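PDB 5N4B: dual function macrocyclase-peptidase POPB, which cleaves peptide bonds after proline and macrocyclises the trimmed peptide in two separate steps of amanitin toxin biosynthesis. Local coordinates for residues P37-E42 with L608-K613; V572-A577 with G586-A591; G576-G581 with G663-M668; V658-G663 with H669-I674. The protein carries 1 engineered substitution. One frame throughout, in Å; residues are numbered along the deposited sequence.

Contact 1: residues P37-E42 with L608-K613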
loop_
_atom_site.group_PDB
_atom_site.type_symbol
_atom_site.label_atom_id
_atom_site.label_comp_id
_atom_site.label_asym_id
_atom_site.label_seq_id
_atom_site.Cartn_x
_atom_site.Cartn_y
_atom_site.Cartn_z
ATOM N N PRO A 37 -13.106 27.661 -10.684
ATOM C CA PRO A 37 -12.198 28.631 -11.299
ATOM C C PRO A 37 -10.832 28.079 -11.574
ATOM O O PRO A 37 -10.059 28.701 -12.319
ATOM C CB PRO A 37 -12.145 29.782 -10.268
ATOM C CG PRO A 37 -12.569 29.154 -8.998
ATOM C CD PRO A 37 -13.573 28.098 -9.366
ATOM N N TYR A 38 -10.477 26.944 -10.944
ATOM C CA TYR A 38 -9.183 26.310 -11.158
ATOM C C TYR A 38 -9.301 25.032 -11.993
ATOM O O TYR A 38 -8.405 24.171 -11.958
ATOM C CB TYR A 38 -8.452 26.073 -9.814
ATOM C CG TYR A 38 -8.341 27.381 -9.032
ATOM C CD1 TYR A 38 -7.689 28.495 -9.561
ATOM C CD2 TYR A 38 -8.931 27.507 -7.769
ATOM C CE1 TYR A 38 -7.631 29.670 -8.864
ATOM C CE2 TYR A 38 -8.870 28.678 -7.085
ATOM C CZ TYR A 38 -8.232 29.757 -7.608
ATOM O OH TYR A 38 -8.216 30.958 -6.897
ATOM N N GLN A 39 -10.371 24.910 -12.776
ATOM C CA GLN A 39 -10.503 23.762 -13.675
ATOM C C GLN A 39 -9.283 23.621 -14.560
ATOM O O GLN A 39 -8.883 22.501 -14.896
ATOM C CB GLN A 39 -11.790 23.884 -14.511
ATOM C CG GLN A 39 -11.999 22.694 -15.476
ATOM C CD GLN A 39 -11.126 22.788 -16.718
ATOM O OE1 GLN A 39 -10.888 23.882 -17.239
ATOM N NE2 GLN A 39 -10.607 21.643 -17.190
ATOM N N TRP A 40 -8.666 24.743 -14.933
ATOM C CA TRP A 40 -7.522 24.740 -15.836
ATOM C C TRP A 40 -6.297 24.057 -15.233
ATOM O O TRP A 40 -5.421 23.622 -15.975
ATOM C CB TRP A 40 -7.209 26.154 -16.318
ATOM C CG TRP A 40 -6.845 27.109 -15.245
ATOM C CD1 TRP A 40 -7.693 27.864 -14.504
ATOM C CD2 TRP A 40 -5.530 27.387 -14.796
ATOM N NE1 TRP A 40 -6.956 28.613 -13.596
ATOM C CE2 TRP A 40 -5.630 28.344 -13.767
ATOM C CE3 TRP A 40 -4.260 26.940 -15.177
ATOM C CZ2 TRP A 40 -4.515 28.865 -13.121
ATOM C CZ3 TRP A 40 -3.157 27.453 -14.527
ATOM C CH2 TRP A 40 -3.287 28.400 -13.505
ATOM N N LEU A 41 -6.235 23.897 -13.917
ATOM C CA LEU A 41 -5.144 23.166 -13.277
ATOM C C LEU A 41 -5.275 21.676 -13.449
ATOM O O LEU A 41 -4.385 20.943 -13.008
ATOM C CB LEU A 41 -5.043 23.556 -11.789
ATOM C CG LEU A 41 -4.401 24.924 -11.579
ATOM C CD1 LEU A 41 -4.543 25.408 -10.121
ATOM C CD2 LEU A 41 -2.902 24.884 -11.937
ATOM N N GLU A 42 -6.349 21.198 -14.072
ATOM C CA GLU A 42 -6.453 19.792 -14.454
ATOM C C GLU A 42 -5.567 19.458 -15.646
ATOM O O GLU A 42 -5.376 18.265 -15.936
ATOM C CB GLU A 42 -7.878 19.414 -14.836
ATOM C CG GLU A 42 -8.870 19.505 -13.708
ATOM C CD GLU A 42 -10.317 19.483 -14.154
ATOM O OE1 GLU A 42 -10.645 19.229 -15.349
ATOM O OE2 GLU A 42 -11.185 19.696 -13.289
ATOM N N LEU A 608 -13.755 16.075 -4.432
ATOM C CA LEU A 608 -14.632 14.913 -4.324
ATOM C C LEU A 608 -15.856 15.012 -5.238
ATOM O O LEU A 608 -16.663 14.073 -5.267
ATOM C CB LEU A 608 -15.099 14.689 -2.893
ATOM C CG LEU A 608 -14.180 14.042 -1.913
ATOM C CD1 LEU A 608 -14.938 13.811 -0.609
ATOM C CD2 LEU A 608 -13.645 12.712 -2.409
ATOM N N LEU A 609 -16.006 16.109 -5.988
ATOM C CA LEU A 609 -17.041 16.177 -7.010
ATOM C C LEU A 609 -16.593 15.640 -8.356
ATOM O O LEU A 609 -17.443 15.219 -9.140
ATOM C CB LEU A 609 -17.589 17.598 -7.186
ATOM C CG LEU A 609 -18.275 18.183 -5.968
ATOM C CD1 LEU A 609 -18.769 19.566 -6.276
ATOM C CD2 LEU A 609 -19.391 17.310 -5.495
ATOM N N LYS A 610 -15.282 15.580 -8.619
ATOM C CA LYS A 610 -14.780 15.162 -9.931
ATOM C C LYS A 610 -13.808 13.981 -9.868
ATOM O O LYS A 610 -13.270 13.596 -10.907
ATOM C CB LYS A 610 -14.131 16.353 -10.670
ATOM C CG LYS A 610 -15.073 17.538 -10.990
ATOM C CD LYS A 610 -14.404 18.641 -11.900
ATOM C CE LYS A 610 -14.114 18.140 -13.300
ATOM N NZ LYS A 610 -13.620 19.238 -14.227
ATOM N N PHE A 611 -13.597 13.370 -8.709
ATOM C CA PHE A 611 -12.575 12.330 -8.597
ATOM C C PHE A 611 -12.827 11.181 -9.570
ATOM O O PHE A 611 -11.878 10.527 -10.014
ATOM C CB PHE A 611 -12.522 11.773 -7.158
ATOM C CG PHE A 611 -13.759 10.953 -6.770
ATOM C CD1 PHE A 611 -13.837 9.618 -7.076
ATOM C CD2 PHE A 611 -14.850 11.541 -6.147
ATOM C CE1 PHE A 611 -14.974 8.861 -6.794
ATOM C CE2 PHE A 611 -15.984 10.810 -5.881
ATOM C CZ PHE A 611 -16.047 9.455 -6.172
ATOM N N HIS A 612 -14.092 10.895 -9.882
ATOM C CA HIS A 612 -14.443 9.756 -10.712
ATOM C C HIS A 612 -14.236 10.008 -12.191
ATOM O O HIS A 612 -14.441 9.075 -12.979
ATOM C CB HIS A 612 -15.871 9.318 -10.427
ATOM C CG HIS A 612 -16.889 10.354 -10.725
ATOM N ND1 HIS A 612 -16.791 11.647 -10.264
ATOM C CD2 HIS A 612 -18.063 10.278 -11.398
ATOM C CE1 HIS A 612 -17.830 12.347 -10.689
ATOM N NE2 HIS A 612 -18.624 11.534 -11.368
ATOM N N LYS A 613 -13.821 11.204 -12.568
ATOM C CA LYS A 613 -13.598 11.591 -13.964
ATOM C C LYS A 613 -12.148 11.441 -14.403
ATOM O O LYS A 613 -11.830 11.735 -15.561
ATOM C CB LYS A 613 -14.031 13.032 -14.174
ATOM C CG LYS A 613 -15.488 13.387 -13.856
ATOM C CD LYS A 613 -16.436 12.528 -14.581
ATOM C CE LYS A 613 -17.821 13.152 -14.661
ATOM N NZ LYS A 613 -18.558 12.466 -15.755
#
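Lys-610 and Glu-42 both start with CG anti to their own carbonyl carbon (chi1 -62° and -65°); the glutamate then runs straight to its carboxylate, while the lysine bends once, at chi3, and meets it at roughly a right angle. The ammonium group lands beside OE2: Lys-610 NZ donates to Glu-42 OE2 at 2.6 Å, a short salt bridge that uses the syn lone pair, on the side of the other oxygen. Because of that approach Glu-42 OE1 is also near, 3.2 Å from Lys-610 NZ. The second oxygen has its own donor within the 3-10 turn 39-42. Gln-39 NE2 reaches Glu-42 OE1 at 3.0 Å, coming down from well above the carboxylate plane, with the partner close to the plane of the glutamine amide. The same glutamine lays its aliphatic part by the ammonium group, Gln-39 CG being 4.0 Å from Lys-610 NZ. Both carboxylate oxygens are thus engaged, which should limit rotation of the group. Lys-672 adds a second salt bridge to Glu-42 OE2, and two positive charges there would be expected to favour the ionised acid. The contact is a small surface link between the loop leading from strand 30-35 to helix 46-64 and the loop between strand 598-602 and helix 621-624, with Lys-672 reaching in from helix 668-680, on which Tyr-38 and Phe-611 also pack.

Contact 2: residues V572-A577 with G586-A591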
loop_
_atom_site.group_PDB
_atom_site.type_symbol
_atom_site.label_atom_id
_atom_site.label_comp_id
_atom_site.label_asym_id
_atom_site.label_seq_id
_atom_site.Cartn_x
_atom_site.Cartn_y
_atom_site.Cartn_z
ATOM N N VAL A 572 -0.015 19.301 17.592
ATOM C CA VAL A 572 -0.347 18.081 16.841
ATOM C C VAL A 572 -0.258 18.400 15.356
ATOM O O VAL A 572 -0.979 19.263 14.855
ATOM C CB VAL A 572 -1.739 17.538 17.174
ATOM C CG1 VAL A 572 -1.964 16.255 16.402
ATOM C CG2 VAL A 572 -1.931 17.304 18.689
ATOM N N ALA A 573 0.619 17.717 14.652
ATOM C CA ALA A 573 0.762 17.797 13.212
ATOM C C ALA A 573 0.151 16.552 12.609
ATOM O O ALA A 573 0.179 15.488 13.234
ATOM C CB ALA A 573 2.220 17.868 12.797
ATOM N N ILE A 574 -0.405 16.674 11.421
ATOM C CA ILE A 574 -1.036 15.535 10.761
ATOM C C ILE A 574 -0.411 15.267 9.407
ATOM O O ILE A 574 0.036 16.187 8.703
ATOM C CB ILE A 574 -2.571 15.659 10.648
ATOM C CG1 ILE A 574 -2.984 16.959 9.997
ATOM C CG2 ILE A 574 -3.233 15.494 12.032
ATOM C CD1 ILE A 574 -4.514 17.089 9.738
ATOM N N ASN A 575 -0.412 13.983 9.031
ATOM C CA ASN A 575 0.210 13.515 7.805
ATOM C C ASN A 575 -0.539 12.288 7.309
ATOM O O ASN A 575 -1.039 11.488 8.112
ATOM C CB ASN A 575 1.686 13.187 8.114
ATOM C CG ASN A 575 2.481 12.626 6.945
ATOM O OD1 ASN A 575 3.183 11.621 7.125
ATOM N ND2 ASN A 575 2.426 13.247 5.789
ATOM N N GLY A 576 -0.630 12.165 5.979
ATOM C CA GLY A 576 -1.244 11.005 5.340
ATOM C C GLY A 576 -1.091 11.152 3.845
ATOM O O GLY A 576 -0.779 12.236 3.345
ATOM N N ALA A 577 -1.236 10.024 3.159
ATOM C CA ALA A 577 -1.044 9.965 1.722
ATOM C C ALA A 577 -2.237 9.312 1.038
ATOM O O ALA A 577 -2.838 8.372 1.554
ATOM C CB ALA A 577 0.231 9.171 1.364
ATOM N N GLY A 586 -9.285 17.475 4.346
ATOM C CA GLY A 586 -10.590 17.671 4.952
ATOM C C GLY A 586 -10.541 17.974 6.437
ATOM O O GLY A 586 -11.369 18.740 6.952
ATOM N N SER A 587 -9.582 17.391 7.150
ATOM C CA SER A 587 -9.485 17.642 8.572
ATOM C C SER A 587 -9.140 19.090 8.847
ATOM O O SER A 587 -9.654 19.660 9.805
ATOM C CB SER A 587 -8.469 16.714 9.217
ATOM O OG SER A 587 -8.951 15.352 9.275
ATOM N N ILE A 588 -8.246 19.697 8.063
ATOM C CA ILE A 588 -7.874 21.085 8.362
ATOM C C ILE A 588 -9.015 22.029 8.029
ATOM O O ILE A 588 -9.179 23.043 8.704
ATOM C CB ILE A 588 -6.537 21.553 7.750
ATOM C CG1 ILE A 588 -6.573 21.659 6.246
ATOM C CG2 ILE A 588 -5.375 20.669 8.212
ATOM C CD1 ILE A 588 -5.263 22.200 5.673
ATOM N N VAL A 589 -9.837 21.696 7.031
ATOM C CA VAL A 589 -11.023 22.489 6.719
ATOM C C VAL A 589 -12.043 22.386 7.847
ATOM O O VAL A 589 -12.676 23.386 8.240
ATOM C CB VAL A 589 -11.602 22.032 5.372
ATOM C CG1 VAL A 589 -12.995 22.611 5.163
ATOM C CG2 VAL A 589 -10.612 22.360 4.193
ATOM N N ARG A 590 -12.226 21.183 8.387
ATOM C CA ARG A 590 -13.367 20.911 9.268
ATOM C C ARG A 590 -13.084 21.172 10.741
ATOM O O ARG A 590 -14.005 21.562 11.492
ATOM C CB ARG A 590 -13.832 19.460 9.099
ATOM C CG ARG A 590 -14.433 19.198 7.723
ATOM C CD ARG A 590 -14.869 17.752 7.477
ATOM N NE ARG A 590 -16.045 17.417 8.265
ATOM C CZ ARG A 590 -17.304 17.707 7.936
ATOM N NH1 ARG A 590 -17.589 18.296 6.784
ATOM N NH2 ARG A 590 -18.300 17.393 8.755
ATOM N N ALA A 591 -11.883 20.952 11.209
ATOM C CA ALA A 591 -11.636 20.998 12.639
ATOM C C ALA A 591 -11.659 22.433 13.139
ATOM O O ALA A 591 -11.372 23.361 12.391
ATOM C CB ALA A 591 -10.258 20.429 12.933
#
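Ile-574 extends its CD1 methyl from the strand into the angle between two successive residues of the helix, Ser-587 and Ile-588. The touching is methyl against carbon throughout: Ile-574 CD1 lies 4.0 Å from Ser-587 CB and equally 4.0 Å from Ile-588 CG2. With CG1 set between its backbone N and carbonyl carbon (chi1 53°) and the chain extended beyond it (chi2 175°), the isoleucine reaches far enough for this one atom to carry the whole contact, bridging backbones whose nearest CA atoms, those of Ile-574 and Ser-587, are 9.0 Å apart. The two isoleucines meet obliquely, and Ile-588 offers its branch methyl, not its longer arm. Ser-587 takes part through carbon alone; its hydroxyl is hydrogen-bonded to the carbonyl of Leu-583, one turn back in the helix, so this buried polar group is satisfied without help from the strand. All three residues are buried, and the contact is purely apolar. It packs helix 579-590 onto the central sheet of the alpha/beta-hydrolase domain inside the beta-alpha-beta unit 572-577, 579-590, 598-602, where Phe-554 of helix 548-563 touches both Ile-574 and Ser-587, and Ala-599 of strand 598-602 lies against both isoleucines.

Contact 3: residues G576-G581 with G663-M668. Engineered in segment 576-581: Ala-578 (natural residue Ser).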
loop_
_atom_site.group_PDB
_atom_site.type_symbol
_atom_site.label_atom_id
_atom_site.label_comp_id
_atom_site.label_asym_id
_atom_site.label_seq_id
_atom_site.Cartn_x
_atom_site.Cartn_y
_atom_site.Cartn_z
ATOM N N GLY A 576 -0.630 12.165 5.979
ATOM C CA GLY A 576 -1.244 11.005 5.340
ATOM C C GLY A 576 -1.091 11.152 3.845
ATOM O O GLY A 576 -0.779 12.236 3.345
ATOM N N ALA A 577 -1.236 10.024 3.159
ATOM C CA ALA A 577 -1.044 9.965 1.722
ATOM C C ALA A 577 -2.237 9.312 1.038
ATOM O O ALA A 577 -2.838 8.372 1.554
ATOM C CB ALA A 577 0.231 9.171 1.364
ATOM N N ALA A 578 -2.556 9.805 -0.161
ATOM C CA ALA A 578 -3.641 9.273 -1.002
ATOM C C ALA A 578 -4.953 9.492 -0.273
ATOM O O ALA A 578 -5.308 10.665 -0.049
ATOM C CB ALA A 578 -3.332 7.849 -1.491
ATOM N N ASN A 579 -5.725 8.457 0.071
ATOM C CA ASN A 579 -6.872 8.705 0.947
ATOM C C ASN A 579 -6.473 9.448 2.213
ATOM O O ASN A 579 -7.270 10.230 2.737
ATOM C CB ASN A 579 -7.616 7.410 1.321
ATOM C CG ASN A 579 -8.980 7.686 1.917
ATOM O OD1 ASN A 579 -9.929 7.999 1.201
ATOM N ND2 ASN A 579 -9.105 7.602 3.243
ATOM N N GLY A 580 -5.260 9.179 2.728
ATOM C CA GLY A 580 -4.753 9.876 3.902
ATOM C C GLY A 580 -4.517 11.346 3.629
ATOM O O GLY A 580 -4.562 12.164 4.551
ATOM N N GLY A 581 -4.230 11.710 2.368
ATOM C CA GLY A 581 -4.090 13.139 2.041
ATOM C C GLY A 581 -5.424 13.838 2.016
ATOM O O GLY A 581 -5.563 14.987 2.464
ATOM N N GLY A 663 -0.633 8.649 -11.376
ATOM C CA GLY A 663 -1.822 8.204 -12.083
ATOM C C GLY A 663 -2.869 7.595 -11.195
ATOM O O GLY A 663 -3.983 7.314 -11.645
ATOM N N ARG A 664 -2.508 7.338 -9.958
ATOM C CA ARG A 664 -3.458 6.833 -8.973
ATOM C C ARG A 664 -4.339 7.980 -8.514
ATOM O O ARG A 664 -5.566 7.928 -8.671
ATOM C CB ARG A 664 -2.694 6.231 -7.806
ATOM C CG ARG A 664 -3.583 5.640 -6.679
ATOM C CD ARG A 664 -2.716 5.318 -5.427
ATOM N NE ARG A 664 -3.476 4.783 -4.292
ATOM C CZ ARG A 664 -2.939 4.519 -3.095
ATOM N NH1 ARG A 664 -1.646 4.771 -2.874
ATOM N NH2 ARG A 664 -3.689 4.024 -2.109
ATOM N N VAL A 665 -3.715 9.034 -7.967
ATOM C CA VAL A 665 -4.405 10.264 -7.608
ATOM C C VAL A 665 -3.771 11.355 -8.441
ATOM O O VAL A 665 -2.649 11.800 -8.167
ATOM C CB VAL A 665 -4.298 10.584 -6.119
ATOM C CG1 VAL A 665 -5.044 11.858 -5.874
ATOM C CG2 VAL A 665 -4.792 9.447 -5.237
ATOM N N VAL A 666 -4.494 11.836 -9.436
ATOM C CA VAL A 666 -3.908 12.883 -10.265
ATOM C C VAL A 666 -3.660 14.153 -9.441
ATOM O O VAL A 666 -4.459 14.488 -8.543
ATOM C CB VAL A 666 -4.777 13.179 -11.509
ATOM C CG1 VAL A 666 -4.707 12.029 -12.511
ATOM C CG2 VAL A 666 -6.203 13.463 -11.129
ATOM N N PRO A 667 -2.570 14.870 -9.705
ATOM C CA PRO A 667 -2.170 15.988 -8.846
ATOM C C PRO A 667 -3.081 17.197 -8.919
ATOM O O PRO A 667 -2.978 18.065 -8.040
ATOM C CB PRO A 667 -0.752 16.307 -9.318
ATOM C CG PRO A 667 -0.702 15.746 -10.704
ATOM C CD PRO A 667 -1.557 14.555 -10.694
ATOM N N MET A 668 -3.994 17.279 -9.896
ATOM C CA MET A 668 -4.946 18.389 -9.928
ATOM C C MET A 668 -5.722 18.512 -8.635
ATOM O O MET A 668 -6.101 19.610 -8.277
ATOM C CB MET A 668 -5.896 18.245 -11.118
ATOM C CG MET A 668 -6.943 17.188 -10.993
ATOM S SD MET A 668 -8.441 17.815 -10.197
ATOM C CE MET A 668 -9.390 16.322 -9.963
#
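Ala-578 sets its CB squarely over one face of the Arg-664 guanidinium, above the middle of the flat group: Ala-578 CB is 3.7 Å from Arg-664 CZ and nearly as close to both terminal nitrogens, 3.8 Å from NH1 and 3.9 Å from NH2 of Arg-664. The arginine reaches that spot as a straight rod, its CG anti to the backbone N (chi1 -180°) and the chain extended on to NE. Val-665 approaches the same CB with one branch, Val-665 CG2 lying 4.3 Å from Ala-578 CB, a looser apolar touch. A single methyl therefore faces a charged plane and a valine branch, and van der Waals contact, with no polar bond, joins the segments. Ala-578 is an engineered residue standing in for the nucleophilic serine of the charge relay system, so the site is seen without its hydroxyl. Its phi of 64° and psi of -119°, together with its N-cap position, place it at the tip of the nucleophile elbow, the sharp strand-to-helix turn of alpha/beta hydrolases. Arg-664 and Val-665 come two and three residues after the catalytic Asp-662, whose OD1 accepts a hydrogen bond from Val-665 N; the arrangement is that of a serine-peptidase active site, with the acid loop reaching across to the elbow.

Contact 4: residues V658-G663 with H669-I674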
loop_
_atom_site.group_PDB
_atom_site.type_symbol
_atom_site.label_atom_id
_atom_site.label_comp_id
_atom_site.label_asym_id
_atom_site.label_seq_id
_atom_site.Cartn_x
_atom_site.Cartn_y
_atom_site.Cartn_z
ATOM N N VAL A 658 3.190 16.453 -3.969
ATOM C CA VAL A 658 2.696 15.602 -5.029
ATOM C C VAL A 658 3.826 15.210 -5.961
ATOM O O VAL A 658 4.860 15.867 -6.033
ATOM C CB VAL A 658 1.527 16.208 -5.852
ATOM C CG1 VAL A 658 0.319 16.524 -4.970
ATOM C CG2 VAL A 658 2.013 17.421 -6.636
ATOM N N ASN A 659 3.571 14.147 -6.736
ATOM C CA ASN A 659 4.426 13.683 -7.828
ATOM C C ASN A 659 3.681 13.922 -9.126
ATOM O O ASN A 659 2.528 13.520 -9.261
ATOM C CB ASN A 659 4.739 12.191 -7.607
ATOM C CG ASN A 659 5.561 11.944 -6.313
ATOM O OD1 ASN A 659 6.517 12.682 -6.036
ATOM N ND2 ASN A 659 5.194 10.926 -5.522
ATOM N N ILE A 660 4.319 14.619 -10.068
ATOM C CA ILE A 660 3.616 15.097 -11.264
ATOM C C ILE A 660 2.991 13.969 -12.065
ATOM O O ILE A 660 1.922 14.155 -12.647
ATOM C CB ILE A 660 4.551 15.970 -12.111
ATOM C CG1 ILE A 660 3.775 16.826 -13.106
ATOM C CG2 ILE A 660 5.527 15.115 -12.869
ATOM C CD1 ILE A 660 2.887 17.864 -12.484
ATOM N N GLY A 661 3.607 12.803 -12.073
ATOM C CA GLY A 661 3.155 11.687 -12.878
ATOM C C GLY A 661 2.134 10.797 -12.241
ATOM O O GLY A 661 1.775 9.756 -12.809
ATOM N N ASP A 662 1.702 11.123 -11.024
ATOM C CA ASP A 662 0.833 10.240 -10.273
ATOM C C ASP A 662 -0.441 9.931 -11.059
ATOM O O ASP A 662 -1.222 10.831 -11.385
ATOM C CB ASP A 662 0.505 10.917 -8.926
ATOM C CG ASP A 662 -0.067 9.957 -7.881
ATOM O OD1 ASP A 662 -0.720 8.936 -8.229
ATOM O OD2 ASP A 662 0.094 10.251 -6.659
ATOM N N GLY A 663 -0.633 8.649 -11.376
ATOM C CA GLY A 663 -1.822 8.204 -12.083
ATOM C C GLY A 663 -2.869 7.595 -11.195
ATOM O O GLY A 663 -3.983 7.314 -11.645
ATOM N N HIS A 669 -5.924 17.415 -7.902
ATOM C CA HIS A 669 -6.625 17.474 -6.632
ATOM C C HIS A 669 -5.918 18.455 -5.696
ATOM O O HIS A 669 -6.517 19.398 -5.169
ATOM C CB HIS A 669 -6.627 16.077 -6.016
ATOM C CG HIS A 669 -7.638 15.160 -6.591
ATOM N ND1 HIS A 669 -8.989 15.251 -6.304
ATOM C CD2 HIS A 669 -7.497 14.118 -7.442
ATOM C CE1 HIS A 669 -9.629 14.304 -6.954
ATOM N NE2 HIS A 669 -8.750 13.600 -7.655
ATOM N N SER A 670 -4.643 18.189 -5.425
ATOM C CA SER A 670 -3.838 19.064 -4.603
ATOM C C SER A 670 -3.680 20.457 -5.209
ATOM O O SER A 670 -3.640 21.454 -4.481
ATOM C CB SER A 670 -2.448 18.490 -4.437
ATOM O OG SER A 670 -2.471 17.381 -3.569
ATOM N N PHE A 671 -3.527 20.553 -6.535
ATOM C CA PHE A 671 -3.383 21.877 -7.162
ATOM C C PHE A 671 -4.620 22.751 -6.906
ATOM O O PHE A 671 -4.499 23.934 -6.539
ATOM C CB PHE A 671 -3.151 21.761 -8.668
ATOM C CG PHE A 671 -1.897 21.107 -9.085
ATOM C CD1 PHE A 671 -0.870 20.817 -8.192
ATOM C CD2 PHE A 671 -1.732 20.752 -10.436
ATOM C CE1 PHE A 671 0.301 20.191 -8.657
ATOM C CE2 PHE A 671 -0.587 20.144 -10.873
ATOM C CZ PHE A 671 0.426 19.858 -9.978
ATOM N N LYS A 672 -5.807 22.189 -7.099
ATOM C CA LYS A 672 -7.006 22.964 -6.836
ATOM C C LYS A 672 -7.096 23.327 -5.367
ATOM O O LYS A 672 -7.493 24.439 -5.015
ATOM C CB LYS A 672 -8.252 22.209 -7.262
ATOM C CG LYS A 672 -8.438 22.076 -8.757
ATOM C CD LYS A 672 -9.830 21.492 -9.037
ATOM C CE LYS A 672 -9.972 21.204 -10.468
ATOM N NZ LYS A 672 -11.282 20.597 -10.676
ATOM N N PHE A 673 -6.764 22.390 -4.486
ATOM C CA PHE A 673 -6.886 22.673 -3.064
ATOM C C PHE A 673 -5.967 23.818 -2.654
ATOM O O PHE A 673 -6.404 24.755 -1.976
ATOM C CB PHE A 673 -6.694 21.416 -2.218
ATOM C CG PHE A 673 -6.968 21.626 -0.765
ATOM C CD1 PHE A 673 -8.269 21.854 -0.347
ATOM C CD2 PHE A 673 -5.948 21.648 0.145
ATOM C CE1 PHE A 673 -8.560 22.035 0.991
ATOM C CE2 PHE A 673 -6.227 21.833 1.504
ATOM C CZ PHE A 673 -7.544 22.049 1.902
ATOM N N ILE A 674 -4.695 23.774 -3.055
ATOM C CA ILE A 674 -3.749 24.813 -2.635
ATOM C C ILE A 674 -4.113 26.156 -3.275
ATOM O O ILE A 674 -4.018 27.213 -2.638
ATOM C CB ILE A 674 -2.282 24.417 -2.857
ATOM C CG1 ILE A 674 -1.305 25.321 -2.079
ATOM C CG2 ILE A 674 -1.954 24.449 -4.320
ATOM C CD1 ILE A 674 -1.448 25.238 -0.583
#
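Val-658 CB, one residue before the end of strand 653-659, points toward the helix and splits its two methyls between neighbouring helical residues. CG1, anti to the carbonyl carbon (chi1 -60°), presses on Ser-670: Val-658 CG1 is 3.4 Å from Ser-670 CB, closer than carbons usually pack, and 3.2 Å from Ser-670 OG, a plain contact between methyl and hydroxyl. CG2 turns to the aromatic ring, with Val-658 CG2 at 3.8 Å from Phe-671 CE1. The approach to the ring is oblique. Strand and helix here are the first two elements of the beta-alpha-beta unit 653-659, 668-680, 688-693 in the alpha/beta-hydrolase sheet, and the loop joining them carries the catalytic Asp-662. That loop begins with a type I beta turn from Asn-659 to Asp-662, closed by a hydrogen bond from Asp-662 N to Asn-659 O of 3.1 Å. Ile-660, inside the turn, also meets the phenylalanine: its CD1 comes to the rim near the ring plane, Ile-660 CD1 lying 4.0 Å from Phe-671 CZ, and the two side chains cross at about a right angle. Phe-671 is further packed against Ile-690 and Ile-692 of strand 688-693 and makes an edge-to-face contact with Trp-51 of helix 46-64. Within the turn, Gly-661 O accepts a hydrogen bond from Arg-230 NH2.

Contacts 2, 3 and 4 belong to the alpha/beta-hydrolase domain, and contact 1 ties an N-terminal loop to its surface. In sequence contact 2 lies between the two segments of contact 1, and both close before contact 4 opens. Contacts 2 and 3 start from the same strand-helix unit, 572-577 and 579-590, with centres 14 Å apart. Contacts 3 and 4 alternate along the chain, share Gly-663 and have centres only 7 Å apart, so the chain is held on either side of Asp-662: before it on helix 668-680, after it at the nucleophile elbow. That helix joins the outlying contacts: Phe-673 packs on Val-589 of contact 2, and His-669 on Phe-611 of contact 1.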